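PDB 5ANZ: soluble lytic transglycosylase B3 from Pseudomonas aeruginosa, which probably cleaves the glycan strands of peptidoglycan as a lytic transglycosylase, taking part in turnover of the bacterial cell wall, and binds a calcium ion. Local coordinates for residues A[304-316]-A[347-359]. Residues are numbered along the deposited sequence; the frame is centred on the assembly and turned at random.
Sequences LLPAGHRGPAFLV and GRIVGAWPLEDVP
Pro312 stands nearly upright on one face of the Trp353 indole, presenting its CG-CD edge. The pyrrolidine CG stands 3.6 Å from the centroid of the six-membered ring and only 9° off its normal, a CH-pi contact made squarely over one face. The same ring is also used at its rim: Pro306 CG reaches Trp353 CH2 at 3.6 Å, and Ala307 CB sits in the indole plane, 3.6 Å from Trp353 CZ3. Although the CB of Trp353 points away from 304-316, a chi1 of -66° sets CG beside the backbone N and swings the benzo end back into the corner formed by these three residues. Two smaller bumps extend the fit. On one flank, the CG2 branch of Ile349 meets Pro312 CB at 3.6 Å, while its CD1 end comes to the edge of the Phe314 ring at CZ (4.1 Å). On the other, Pro354 CD rests over the notch between Ala307 CB and Gly311 CA, touching both, the latter at 3.8 Å; Gly311 closes the type I turn that begins at Gly308. No direct hydrogen bond joins the two segments, but one water donates to both Arg310 O (2.9 Å) and Ala352 O, bridging two carbonyls that could not bond to each other. Val96 and Leu100 of helix 96-103 also touch the indole. The contact thus packs the connection from helix 330-343 to helix 362-374, in the putative peptidoglycan-binding region, against the hairpin linking strands 300-304 and 313-316 of the SLT-family part, while Glu256 on strand 254-258, which pairs with 313-316, accepts hydrogen bonds from the backbone N of Val350 and Gly351 through its two carboxylate oxygens. Chemically, the grip between the segments is apolar and depends on matched surfaces, with polar bonding supplied by the water and by neighbouring parts of the fold.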
ATOM      1  N   LEU A 304       1.199  -1.266  16.443  1.00 24.25           N
ATOM      2  CA  LEU A 304       2.205  -1.203  15.395  1.00 22.81           C
ATOM      3  C   LEU A 304       3.522  -0.590  15.896  1.00 26.50           C
ATOM      4  O   LEU A 304       3.527   0.504  16.470  1.00 26.84           O
ATOM      5  CB  LEU A 304       1.665  -0.395  14.216  1.00 23.18           C
ATOM      6  CG  LEU A 304       2.532  -0.178  12.979  1.00 25.53           C
ATOM      7  CD1 LEU A 304       2.709  -1.459  12.180  1.00 28.42           C
ATOM      8  CD2 LEU A 304       1.894   0.903  12.127  1.00 27.80           C
ATOM      9  N   LEU A 305       4.624  -1.307  15.687  1.00 25.42           N
ATOM     10  CA  LEU A 305       5.960  -0.823  16.045  1.00 26.57           C
ATOM     11  C   LEU A 305       6.872  -0.811  14.818  1.00 29.15           C
ATOM     12  O   LEU A 305       7.635  -1.756  14.615  1.00 34.63           O
ATOM     13  CB  LEU A 305       6.602  -1.705  17.119  1.00 30.19           C
ATOM     14  CG  LEU A 305       6.097  -1.705  18.558  1.00 34.68           C
ATOM     15  CD1 LEU A 305       6.760  -2.831  19.339  1.00 35.89           C
ATOM     16  CD2 LEU A 305       6.397  -0.367  19.207  1.00 29.99           C
ATOM     17  N   PRO A 306       6.811   0.255  14.010  1.00 29.86           N
ATOM     18  CA  PRO A 306       7.494   0.230  12.709  1.00 27.97           C
ATOM     19  C   PRO A 306       9.022   0.071  12.796  1.00 33.69           C
ATOM     20  O   PRO A 306       9.628  -0.396  11.830  1.00 31.29           O
ATOM     21  CB  PRO A 306       7.123   1.579  12.078  1.00 28.53           C
ATOM     22  CG  PRO A 306       6.607   2.426  13.192  1.00 35.17           C
ATOM     23  CD  PRO A 306       6.064   1.504  14.240  1.00 28.82           C
ATOM     24  N   ALA A 307       9.631   0.427  13.928  1.00 25.44           N
ATOM     25  CA  ALA A 307      11.073   0.232  14.096  1.00 26.97           C
ATOM     26  C   ALA A 307      11.420  -0.478  15.400  1.00 28.63           C
ATOM     27  O   ALA A 307      12.462  -0.207  16.001  1.00 34.47           O
ATOM     28  CB  ALA A 307      11.791   1.571  14.021  1.00 28.73           C
ATOM     29  N   GLY A 308      10.561  -1.392  15.844  1.00 29.86           N
ATOM     30  CA  GLY A 308      10.853  -2.183  17.025  1.00 30.62           C
ATOM     31  C   GLY A 308      10.648  -1.435  18.335  1.00 30.81           C
ATOM     32  O   GLY A 308      10.141  -0.300  18.331  1.00 28.83           O
ATOM     33  N   HIS A 309      11.056  -2.064  19.440  1.00 29.69           N
ATOM     34  CA  HIS A 309      10.733  -1.559  20.775  1.00 32.32           C
ATOM     35  C   HIS A 309      11.381  -0.219  21.118  1.00 32.42           C
ATOM     36  O   HIS A 309      10.905   0.478  22.013  1.00 33.68           O
ATOM     37  CB  HIS A 309      11.095  -2.590  21.850  1.00 30.48           C
ATOM     38  CG  HIS A 309      12.552  -2.656  22.193  1.00 30.89           C
ATOM     39  ND1 HIS A 309      13.461  -3.365  21.436  1.00 37.12           N
ATOM     40  CD2 HIS A 309      13.247  -2.148  23.239  1.00 32.49           C
ATOM     41  CE1 HIS A 309      14.658  -3.272  21.989  1.00 37.96           C
ATOM     42  NE2 HIS A 309      14.556  -2.546  23.088  1.00 38.66           N
ATOM     43  N   ARG A 310      12.447   0.151  20.422  1.00 30.41           N
ATOM     44  CA  ARG A 310      13.103   1.417  20.722  1.00 35.98           C
ATOM     45  C   ARG A 310      12.493   2.586  19.957  1.00 35.92           C
ATOM     46  O   ARG A 310      12.848   3.739  20.203  1.00 36.55           O
ATOM     47  CB  ARG A 310      14.601   1.336  20.423  1.00 30.35           C
ATOM     48  CG  ARG A 310      15.337   0.290  21.220  1.00 32.42           C
ATOM     49  CD  ARG A 310      16.837   0.393  20.984  1.00 40.69           C
ATOM     50  NE  ARG A 310      17.551  -0.698  21.640  1.00 46.38           N
ATOM     51  CZ  ARG A 310      17.971  -0.660  22.899  1.00 55.52           C
ATOM     52  NH1 ARG A 310      17.760   0.423  23.634  1.00 62.02           N
ATOM     53  NH2 ARG A 310      18.604  -1.700  23.421  1.00 57.76           N
ATOM     54  N   GLY A 311      11.573   2.295  19.040  1.00 28.22           N
ATOM     55  CA  GLY A 311      10.984   3.322  18.203  1.00 29.04           C
ATOM     56  C   GLY A 311       9.586   3.695  18.655  1.00 24.13           C
ATOM     57  O   GLY A 311       9.115   3.253  19.697  1.00 27.95           O
ATOM     58  N   PRO A 312       8.913   4.520  17.864  1.00 26.02           N
ATOM     59  CA  PRO A 312       7.555   4.946  18.216  1.00 24.08           C
ATOM     60  C   PRO A 312       6.536   3.811  18.079  1.00 21.45           C
ATOM     61  O   PRO A 312       6.761   2.847  17.328  1.00 25.61           O
ATOM     62  CB  PRO A 312       7.280   6.075  17.220  1.00 26.74           C
ATOM     63  CG  PRO A 312       8.113   5.711  16.025  1.00 31.70           C
ATOM     64  CD  PRO A 312       9.383   5.113  16.602  1.00 25.28           C
ATOM     65  N   ALA A 313       5.447   3.917  18.832  1.00 22.15           N
ATOM     66  CA  ALA A 313       4.397   2.904  18.835  1.00 22.42           C
ATOM     67  C   ALA A 313       3.064   3.547  18.479  1.00 23.16           C
ATOM     68  O   ALA A 313       2.803   4.697  18.854  1.00 24.74           O
ATOM     69  CB  ALA A 313       4.317   2.217  20.183  1.00 26.73           C
ATOM     70  N   PHE A 314       2.237   2.809  17.739  1.00 21.16           N
ATOM     71  CA  PHE A 314       0.931   3.304  17.324  1.00 21.68           C
ATOM     72  C   PHE A 314      -0.136   2.275  17.628  1.00 23.55           C
ATOM     73  O   PHE A 314       0.118   1.082  17.485  1.00 26.46           O
ATOM     74  CB  PHE A 314       0.925   3.608  15.822  1.00 22.54           C
ATOM     75  CG  PHE A 314       1.925   4.646  15.417  1.00 21.01           C
ATOM     76  CD1 PHE A 314       3.230   4.290  15.119  1.00 21.43           C
ATOM     77  CD2 PHE A 314       1.564   5.972  15.332  1.00 24.40           C
ATOM     78  CE1 PHE A 314       4.159   5.252  14.744  1.00 27.00           C
ATOM     79  CE2 PHE A 314       2.499   6.943  14.959  1.00 25.39           C
ATOM     80  CZ  PHE A 314       3.796   6.573  14.663  1.00 25.21           C
ATOM     81  N   LEU A 315      -1.325   2.718  18.029  1.00 21.25           N
ATOM     82  CA  LEU A 315      -2.480   1.822  17.993  1.00 23.50           C
ATOM     83  C   LEU A 315      -3.184   2.101  16.686  1.00 24.80           C
ATOM     84  O   LEU A 315      -3.451   3.259  16.384  1.00 24.03           O
ATOM     85  CB  LEU A 315      -3.430   2.042  19.165  1.00 24.44           C
ATOM     86  CG  LEU A 315      -2.910   1.495  20.487  1.00 27.54           C
ATOM     87  CD1 LEU A 315      -3.900   1.770  21.601  1.00 29.12           C
ATOM     88  CD2 LEU A 315      -2.654  -0.003  20.343  1.00 30.29           C
ATOM     89  N   VAL A 316      -3.483   1.062  15.909  1.00 21.11           N
ATOM     90  CA  VAL A 316      -4.137   1.293  14.625  1.00 20.30           C
ATOM     91  C   VAL A 316      -5.502   0.612  14.591  1.00 22.17           C
ATOM     92  O   VAL A 316      -5.691  -0.496  15.090  1.00 23.80           O
ATOM     93  CB  VAL A 316      -3.265   0.839  13.450  1.00 19.59           C
ATOM     94  CG1 VAL A 316      -1.975   1.658  13.426  1.00 21.91           C
ATOM     95  CG2 VAL A 316      -2.946  -0.653  13.518  1.00 20.27           C
ATOM     96  N   GLY A 347       0.281  14.848  12.388  1.00 33.24           N
ATOM     97  CA  GLY A 347       1.107  13.971  11.578  1.00 42.50           C
ATOM     98  C   GLY A 347       2.565  13.863  11.957  1.00 45.10           C
ATOM     99  O   GLY A 347       3.382  13.295  11.236  1.00 42.97           O
ATOM    100  N   ARG A 348       2.946  14.402  13.089  1.00 39.04           N
ATOM    101  CA  ARG A 348       4.334  14.188  13.390  1.00 54.58           C
ATOM    102  C   ARG A 348       4.442  13.383  14.670  1.00 43.87           C
ATOM    103  O   ARG A 348       3.475  13.219  15.420  1.00 41.99           O
ATOM    104  CB  ARG A 348       5.080  15.518  13.400  1.00 64.22           C
ATOM    105  CG  ARG A 348       5.695  15.970  14.666  1.00 71.80           C
ATOM    106  CD  ARG A 348       6.005  17.441  14.473  1.00 66.17           C
ATOM    107  NE  ARG A 348       4.852  18.206  13.983  1.00 56.54           N
ATOM    108  CZ  ARG A 348       3.581  18.001  14.339  1.00 62.86           C
ATOM    109  NH1 ARG A 348       3.249  17.043  15.203  1.00 58.80           N
ATOM    110  NH2 ARG A 348       2.627  18.757  13.822  1.00 66.85           N
ATOM    111  N   ILE A 349       5.615  12.810  14.852  1.00 34.82           N
ATOM    112  CA  ILE A 349       5.793  11.693  15.750  1.00 32.39           C
ATOM    113  C   ILE A 349       6.610  12.109  16.959  1.00 30.49           C
ATOM    114  O   ILE A 349       7.696  12.673  16.813  1.00 36.46           O
ATOM    115  CB  ILE A 349       6.465  10.540  14.996  1.00 31.30           C
ATOM    116  CG1 ILE A 349       5.603  10.165  13.782  1.00 32.24           C
ATOM    117  CG2 ILE A 349       6.692   9.349  15.908  1.00 30.45           C
ATOM    118  CD1 ILE A 349       6.279   9.214  12.821  1.00 36.54           C
ATOM    119  N   VAL A 350       6.074  11.844  18.150  1.00 28.50           N
ATOM    120  CA  VAL A 350       6.723  12.228  19.408  1.00 28.98           C
ATOM    121  C   VAL A 350       7.907  11.326  19.772  1.00 31.83           C
ATOM    122  O   VAL A 350       8.961  11.800  20.185  1.00 30.49           O
ATOM    123  CB  VAL A 350       5.707  12.207  20.571  1.00 32.52           C
ATOM    124  CG1 VAL A 350       6.388  12.490  21.899  1.00 35.08           C
ATOM    125  CG2 VAL A 350       4.580  13.200  20.310  1.00 45.81           C
ATOM    126  N   GLY A 351       7.733  10.016  19.628  1.00 27.85           N
ATOM    127  CA  GLY A 351       8.795   9.097  19.987  1.00 27.16           C
ATOM    128  C   GLY A 351       9.913   9.147  18.962  1.00 27.97           C
ATOM    129  O   GLY A 351       9.666   9.183  17.761  1.00 31.88           O
ATOM    130  N   ALA A 352      11.151   9.138  19.434  1.00 30.08           N
ATOM    131  CA  ALA A 352      12.289   9.235  18.529  1.00 33.49           C
ATOM    132  C   ALA A 352      12.519   7.937  17.765  1.00 31.29           C
ATOM    133  O   ALA A 352      12.225   6.852  18.262  1.00 33.63           O
ATOM    134  CB  ALA A 352      13.557   9.630  19.304  1.00 38.73           C
ATOM    135  N   TRP A 353      13.026   8.060  16.544  1.00 32.35           N
ATOM    136  CA  TRP A 353      13.428   6.895  15.770  1.00 31.61           C
ATOM    137  C   TRP A 353      14.819   6.429  16.199  1.00 31.37           C
ATOM    138  O   TRP A 353      15.693   7.252  16.480  1.00 36.90           O
ATOM    139  CB  TRP A 353      13.431   7.203  14.274  1.00 32.91           C
ATOM    140  CG  TRP A 353      12.077   7.485  13.717  1.00 31.01           C
ATOM    141  CD1 TRP A 353      11.533   8.709  13.458  1.00 39.32           C
ATOM    142  CD2 TRP A 353      11.087   6.520  13.357  1.00 32.53           C
ATOM    143  NE1 TRP A 353      10.266   8.565  12.950  1.00 35.77           N
ATOM    144  CE2 TRP A 353       9.966   7.231  12.877  1.00 30.50           C
ATOM    145  CE3 TRP A 353      11.041   5.123  13.384  1.00 31.54           C
ATOM    146  CZ2 TRP A 353       8.807   6.589  12.437  1.00 33.20           C
ATOM    147  CZ3 TRP A 353       9.890   4.485  12.949  1.00 31.07           C
ATOM    148  CH2 TRP A 353       8.789   5.220  12.480  1.00 32.26           C
ATOM    149  N   PRO A 354      15.029   5.109  16.241  1.00 33.52           N
ATOM    150  CA  PRO A 354      16.357   4.590  16.586  1.00 34.22           C
ATOM    151  C   PRO A 354      17.421   5.047  15.586  1.00 43.85           C
ATOM    152  O   PRO A 354      17.210   4.940  14.379  1.00 42.92           O
ATOM    153  CB  PRO A 354      16.168   3.071  16.523  1.00 37.57           C
ATOM    154  CG  PRO A 354      14.696   2.857  16.684  1.00 36.23           C
ATOM    155  CD  PRO A 354      14.057   4.028  16.008  1.00 32.30           C
ATOM    156  N   LEU A 355      18.545   5.553  16.085  1.00 45.85           N
ATOM    157  CA  LEU A 355      19.629   6.007  15.216  1.00 53.51           C
ATOM    158  C   LEU A 355      20.214   4.860  14.410  1.00 48.04           C
ATOM    159  O   LEU A 355      20.604   5.035  13.256  1.00 46.58           O
ATOM    160  CB  LEU A 355      20.737   6.671  16.032  1.00 60.66           C
ATOM    161  CG  LEU A 355      20.338   7.900  16.844  1.00 66.91           C
ATOM    162  CD1 LEU A 355      21.573   8.724  17.176  1.00 67.62           C
ATOM    163  CD2 LEU A 355      19.306   8.730  16.095  1.00 64.15           C
ATOM    164  N   GLU A 356      20.256   3.684  15.028  1.00 43.87           N
ATOM    165  CA  GLU A 356      20.907   2.513  14.450  1.00 45.24           C
ATOM    166  C   GLU A 356      20.017   1.727  13.502  1.00 58.37           C
ATOM    167  O   GLU A 356      20.278   0.556  13.226  1.00 67.75           O
ATOM    168  CB  GLU A 356      21.374   1.577  15.559  1.00 42.71           C
ATOM    169  CG  GLU A 356      22.368   2.178  16.515  1.00 46.67           C
ATOM    170  CD  GLU A 356      22.649   1.252  17.681  1.00 42.94           C
ATOM    171  OE1 GLU A 356      21.746   1.087  18.531  1.00 38.34           O
ATOM    172  OE2 GLU A 356      23.758   0.683  17.737  1.00 43.16           O
ATOM    173  N   ASP A 357      18.962   2.356  13.010  1.00 68.11           N
ATOM    174  CA  ASP A 357      18.045   1.652  12.132  1.00 75.97           C
ATOM    175  C   ASP A 357      18.621   1.541  10.721  1.00 65.12           C
ATOM    176  O   ASP A 357      18.295   2.325   9.832  1.00 56.69           O
ATOM    177  CB  ASP A 357      16.680   2.342  12.103  1.00 85.25           C
ATOM    178  CG  ASP A 357      15.566   1.405  11.673  1.00 88.34           C
ATOM    179  OD1 ASP A 357      15.675   0.187  11.937  1.00 79.41           O
ATOM    180  OD2 ASP A 357      14.586   1.885  11.068  1.00 93.03           O
ATOM    181  N   VAL A 358      19.503   0.565  10.538  1.00 67.56           N
ATOM    182  CA  VAL A 358      19.946   0.173   9.210  1.00 61.28           C
ATOM    183  C   VAL A 358      19.294  -1.158   8.893  1.00 54.49           C
ATOM    184  O   VAL A 358      19.677  -2.188   9.449  1.00 57.79           O
ATOM    185  CB  VAL A 358      21.474   0.051   9.109  1.00 59.48           C
ATOM    186  CG1 VAL A 358      21.867  -0.563   7.770  1.00 57.48           C
ATOM    187  CG2 VAL A 358      22.128   1.415   9.292  1.00 64.46           C
ATOM    188  N   PRO A 359      18.295  -1.142   8.000  1.00 47.25           N
ATOM    189  CA  PRO A 359      17.494  -2.336   7.735  1.00 45.56           C
ATOM    190  C   PRO A 359      18.334  -3.449   7.129  1.00 48.85           C
ATOM    191  O   PRO A 359      19.326  -3.172   6.457  1.00 51.34           O
ATOM    192  CB  PRO A 359      16.452  -1.838   6.739  1.00 54.45           C
ATOM    193  CG  PRO A 359      17.166  -0.760   6.000  1.00 54.26           C
ATOM    194  CD  PRO A 359      18.008  -0.068   7.034  1.00 50.79           C
TER
HETATM  195  O   HOH W   1      11.276   6.089  20.568  1.00 49.51           O